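Local atomic coordinates of group 3 allergen SMIPP-S YvT004A06 (Sarcoptes scabiei type hominis, PDB entry 3H7T), a protein that belongs to the trypsin-like serine proteases but is an inactivated protease paralogue of the scabies mite, probably without proteolytic activity of its own. Residues 1-13 with 128-142. Residues are numbered along the deposited sequence; the frame is centred on the assembly and turned at random. Where two conformers were deposited one is given.
Sequences IIGGKKSDITKEP and TNFKSLEYSGDLMEA
K5 and E141 form an antiparallel hydrogen-bonded pair, K5 N giving to E141 O (2.9 Å) and E141 N to K5 O, which lays the short strand 5-6 against the start of strand 140-147. K6 and M140 follow as a non-hydrogen-bonded pair; just past the strand, S7 N reaches L139 O at 2.8 Å, and a water ties that carbonyl to S7 O. At the other end a second water links G3 N with T128 O.

Polar side chains gather round E141. Its CG lies between the backbone N and the carbonyl carbon (chi1 65°) and the chain runs extended from there, laying CB and CG against S7 CB and the carboxylate beside S7 OG. OE1 takes a salt bridge from K5 NZ (2.6 Å), the lysine tail folding back at chi4 (71°), and a water joins OE1 to K11 NZ. OE2 lies 2.7 Å from E12 OE2, the carboxylate planes 63° apart, while S7 OG stands 2.7 Å from both E141 OE2 and E12 OE1.

Apolar groups pack beside the strands and beyond them. L139 CD2 lies against the carboxylate oxygen E12 OE1 and, more loosely, I9 CD1; M140 curls its CE over the K5-K6 peptide; I1 CG2 meets A142 CB; and, near T128, I2 CD1 approaches F130 CD2 obliquely at 3.3 Å. The I1 amino group hydrogen-bonds D185 OD2, as in the N-terminal pairing of activated trypsin-like proteases, and the present contact runs the following residues along the second barrel. Two carboxylates so close would probably raise the pKa of one of them, with K5 and K11 easing the remaining charge.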
# COMPACT_ATOMS: atom_id res chain seq x y z
N ILE A 1 9.95 -5.66 -1.71
CA ILE A 1 9.31 -6.60 -2.68
C ILE A 1 10.29 -7.74 -2.98
O ILE A 1 11.42 -7.50 -3.40
CB ILE A 1 8.87 -5.86 -3.99
CG1 ILE A 1 7.67 -4.95 -3.69
CG2 ILE A 1 8.51 -6.86 -5.10
CD1 ILE A 1 7.26 -4.04 -4.86
N ILE A 2 9.85 -8.96 -2.73
CA ILE A 2 10.64 -10.14 -3.05
C ILE A 2 10.29 -10.63 -4.46
O ILE A 2 9.13 -10.88 -4.76
CB ILE A 2 10.43 -11.24 -1.99
CG1 ILE A 2 10.81 -10.69 -0.60
CG2 ILE A 2 11.25 -12.50 -2.32
CD1 ILE A 2 9.86 -11.04 0.50
N GLY A 3 11.30 -10.75 -5.32
CA GLY A 3 11.09 -11.30 -6.66
C GLY A 3 10.66 -10.26 -7.69
O GLY A 3 10.04 -10.58 -8.70
N GLY A 4 10.97 -9.00 -7.41
CA GLY A 4 10.72 -7.93 -8.36
C GLY A 4 12.04 -7.47 -8.95
O GLY A 4 13.01 -8.21 -8.96
N LYS A 5 12.08 -6.23 -9.43
CA LYS A 5 13.30 -5.67 -10.01
C LYS A 5 13.39 -4.19 -9.71
O LYS A 5 12.39 -3.56 -9.34
CB LYS A 5 13.37 -5.94 -11.52
CG LYS A 5 12.16 -5.50 -12.32
CD LYS A 5 12.48 -5.54 -13.82
CE LYS A 5 11.23 -5.72 -14.66
NZ LYS A 5 10.38 -4.50 -14.68
N LYS A 6 14.59 -3.63 -9.86
CA LYS A 6 14.81 -2.21 -9.60
C LYS A 6 13.95 -1.38 -10.53
O LYS A 6 13.88 -1.64 -11.73
CB LYS A 6 16.29 -1.83 -9.75
CG LYS A 6 16.58 -0.39 -9.30
CD LYS A 6 17.82 0.22 -9.97
CE LYS A 6 19.10 -0.20 -9.29
NZ LYS A 6 20.23 0.76 -9.59
N SER A 7 13.28 -0.39 -9.97
CA SER A 7 12.43 0.48 -10.74
C SER A 7 12.98 1.91 -10.75
O SER A 7 14.15 2.15 -10.42
CB SER A 7 11.01 0.46 -10.18
OG SER A 7 10.09 1.04 -11.10
N ASP A 8 12.12 2.85 -11.12
CA ASP A 8 12.43 4.27 -11.13
C ASP A 8 11.15 5.02 -10.78
O ASP A 8 10.06 4.59 -11.17
CB ASP A 8 12.94 4.70 -12.50
CG ASP A 8 13.45 6.12 -12.52
OD1 ASP A 8 12.67 7.02 -12.87
OD2 ASP A 8 14.63 6.34 -12.15
N ILE A 9 11.28 6.14 -10.07
CA ILE A 9 10.10 6.90 -9.63
C ILE A 9 9.30 7.46 -10.81
O ILE A 9 8.11 7.74 -10.67
CB ILE A 9 10.45 8.01 -8.57
CG1 ILE A 9 9.19 8.51 -7.84
CG2 ILE A 9 11.21 9.18 -9.21
CD1 ILE A 9 8.45 7.46 -6.99
N THR A 10 9.93 7.58 -11.98
CA THR A 10 9.22 8.01 -13.19
C THR A 10 8.31 6.90 -13.73
O THR A 10 7.33 7.18 -14.42
CB THR A 10 10.17 8.57 -14.31
OG1 THR A 10 11.02 7.55 -14.82
CG2 THR A 10 11.02 9.73 -13.78
N LYS A 11 8.60 5.65 -13.37
CA LYS A 11 7.73 4.52 -13.72
C LYS A 11 6.53 4.40 -12.79
O LYS A 11 5.50 3.85 -13.18
CB LYS A 11 8.49 3.20 -13.77
CG LYS A 11 9.85 3.28 -14.46
CD LYS A 11 9.74 3.24 -15.98
CE LYS A 11 9.86 1.82 -16.51
NZ LYS A 11 11.12 1.14 -16.04
N GLU A 12 6.66 4.88 -11.55
CA GLU A 12 5.54 4.87 -10.61
C GLU A 12 5.49 6.18 -9.84
O GLU A 12 5.66 6.18 -8.62
CB GLU A 12 5.63 3.68 -9.63
CG GLU A 12 5.49 2.31 -10.25
CD GLU A 12 6.82 1.69 -10.64
OE1 GLU A 12 7.84 1.93 -9.95
OE2 GLU A 12 6.84 0.93 -11.63
N PRO A 13 5.23 7.30 -10.55
CA PRO A 13 5.31 8.65 -9.97
C PRO A 13 4.29 8.93 -8.87
O PRO A 13 4.37 9.98 -8.21
CB PRO A 13 5.09 9.57 -11.18
CG PRO A 13 4.36 8.72 -12.17
CD PRO A 13 4.92 7.35 -11.99
N THR A 128 13.74 -7.33 0.15
CA THR A 128 13.83 -8.07 -1.11
C THR A 128 14.23 -9.54 -0.96
O THR A 128 14.56 -10.21 -1.94
CB THR A 128 14.79 -7.37 -2.11
OG1 THR A 128 16.10 -7.30 -1.54
CG2 THR A 128 14.29 -5.95 -2.45
N ASN A 129 14.23 -10.04 0.28
CA ASN A 129 14.27 -11.48 0.53
C ASN A 129 13.64 -11.80 1.89
O ASN A 129 13.57 -10.93 2.76
CB ASN A 129 15.69 -12.04 0.37
CG ASN A 129 16.61 -11.62 1.50
OD1 ASN A 129 16.42 -12.00 2.65
ND2 ASN A 129 17.64 -10.84 1.16
N PHE A 130 13.16 -13.03 2.08
CA PHE A 130 12.36 -13.33 3.27
C PHE A 130 13.18 -13.52 4.54
O PHE A 130 12.63 -13.57 5.64
CB PHE A 130 11.39 -14.50 3.04
CG PHE A 130 9.93 -14.14 3.24
CD1 PHE A 130 9.36 -14.11 4.52
CD2 PHE A 130 9.12 -13.82 2.15
CE1 PHE A 130 8.02 -13.76 4.70
CE2 PHE A 130 7.77 -13.47 2.33
CZ PHE A 130 7.22 -13.45 3.60
N LYS A 131 14.50 -13.58 4.42
CA LYS A 131 15.35 -13.68 5.61
C LYS A 131 15.67 -12.34 6.25
O LYS A 131 15.86 -12.26 7.46
CB LYS A 131 16.62 -14.47 5.32
CG LYS A 131 16.36 -15.95 5.21
CD LYS A 131 17.63 -16.75 5.10
CE LYS A 131 17.29 -18.20 4.88
NZ LYS A 131 18.51 -19.06 4.86
N SER A 132 15.71 -11.29 5.44
CA SER A 132 16.07 -9.96 5.92
C SER A 132 14.85 -9.09 6.17
O SER A 132 13.89 -9.10 5.41
CB SER A 132 17.03 -9.27 4.95
OG SER A 132 16.58 -9.40 3.62
N LEU A 133 14.90 -8.34 7.26
CA LEU A 133 13.86 -7.35 7.56
C LEU A 133 14.32 -5.95 7.13
O LEU A 133 13.61 -4.98 7.34
CB LEU A 133 13.50 -7.38 9.05
CG LEU A 133 12.79 -8.64 9.57
CD1 LEU A 133 12.73 -8.61 11.08
CD2 LEU A 133 11.37 -8.75 8.99
N GLU A 134 15.51 -5.85 6.54
CA GLU A 134 16.04 -4.53 6.11
C GLU A 134 15.31 -4.05 4.85
O GLU A 134 14.98 -4.86 3.98
CB GLU A 134 17.54 -4.60 5.83
CG GLU A 134 18.43 -4.98 7.04
CD GLU A 134 18.40 -3.93 8.15
OE1 GLU A 134 18.44 -2.72 7.84
OE2 GLU A 134 18.36 -4.32 9.34
N TYR A 135 15.09 -2.74 4.75
CA TYR A 135 14.39 -2.15 3.60
C TYR A 135 15.32 -2.02 2.39
O TYR A 135 16.55 -2.07 2.54
CB TYR A 135 13.81 -0.78 3.93
CG TYR A 135 13.03 -0.71 5.22
CD1 TYR A 135 11.88 -1.49 5.41
CD2 TYR A 135 13.43 0.13 6.25
CE1 TYR A 135 11.17 -1.43 6.61
CE2 TYR A 135 12.74 0.20 7.44
CZ TYR A 135 11.61 -0.58 7.62
OH TYR A 135 10.92 -0.50 8.80
N SER A 136 14.73 -1.88 1.21
CA SER A 136 15.50 -1.61 0.00
C SER A 136 15.76 -0.11 -0.10
O SER A 136 14.84 0.68 0.09
CB SER A 136 14.71 -2.09 -1.23
OG SER A 136 15.41 -1.81 -2.43
N GLY A 137 16.99 0.29 -0.40
CA GLY A 137 17.30 1.70 -0.65
C GLY A 137 16.68 2.22 -1.94
O GLY A 137 16.35 3.41 -2.06
N ASP A 138 16.50 1.31 -2.90
CA ASP A 138 16.00 1.63 -4.23
C ASP A 138 14.55 1.18 -4.36
O ASP A 138 14.16 0.14 -3.80
CB ASP A 138 16.82 0.87 -5.28
CG ASP A 138 18.29 1.24 -5.29
OD1 ASP A 138 18.63 2.42 -5.14
OD2 ASP A 138 19.12 0.32 -5.48
N LEU A 139 13.76 1.96 -5.09
CA LEU A 139 12.39 1.58 -5.41
C LEU A 139 12.40 0.32 -6.29
O LEU A 139 13.14 0.25 -7.28
CB LEU A 139 11.65 2.74 -6.11
CG LEU A 139 10.22 2.46 -6.59
CD1 LEU A 139 9.28 2.36 -5.39
CD2 LEU A 139 9.74 3.54 -7.56
N MET A 140 11.62 -0.68 -5.88
CA MET A 140 11.49 -1.93 -6.63
C MET A 140 10.08 -2.03 -7.20
O MET A 140 9.15 -1.44 -6.65
CB MET A 140 11.75 -3.14 -5.73
CG MET A 140 13.09 -3.10 -4.96
SD MET A 140 14.53 -3.16 -6.05
CE MET A 140 14.59 -4.90 -6.45
N GLU A 141 9.93 -2.81 -8.27
CA GLU A 141 8.60 -3.05 -8.84
C GLU A 141 8.42 -4.53 -9.19
O GLU A 141 9.39 -5.23 -9.45
CB GLU A 141 8.37 -2.20 -10.11
CG GLU A 141 9.31 -2.58 -11.26
CD GLU A 141 8.95 -1.93 -12.58
OE1 GLU A 141 8.94 -2.64 -13.60
OE2 GLU A 141 8.68 -0.71 -12.62
N ALA A 142 7.17 -4.98 -9.18
CA ALA A 142 6.83 -6.29 -9.72
C ALA A 142 5.38 -6.34 -10.18
O ALA A 142 4.52 -5.61 -9.67
CB ALA A 142 7.11 -7.40 -8.71
O HOH W 1 13.92 -10.59 -4.31
O HOH W 2 15.01 2.20 -8.05
O HOH W 3 9.82 -1.26 -15.91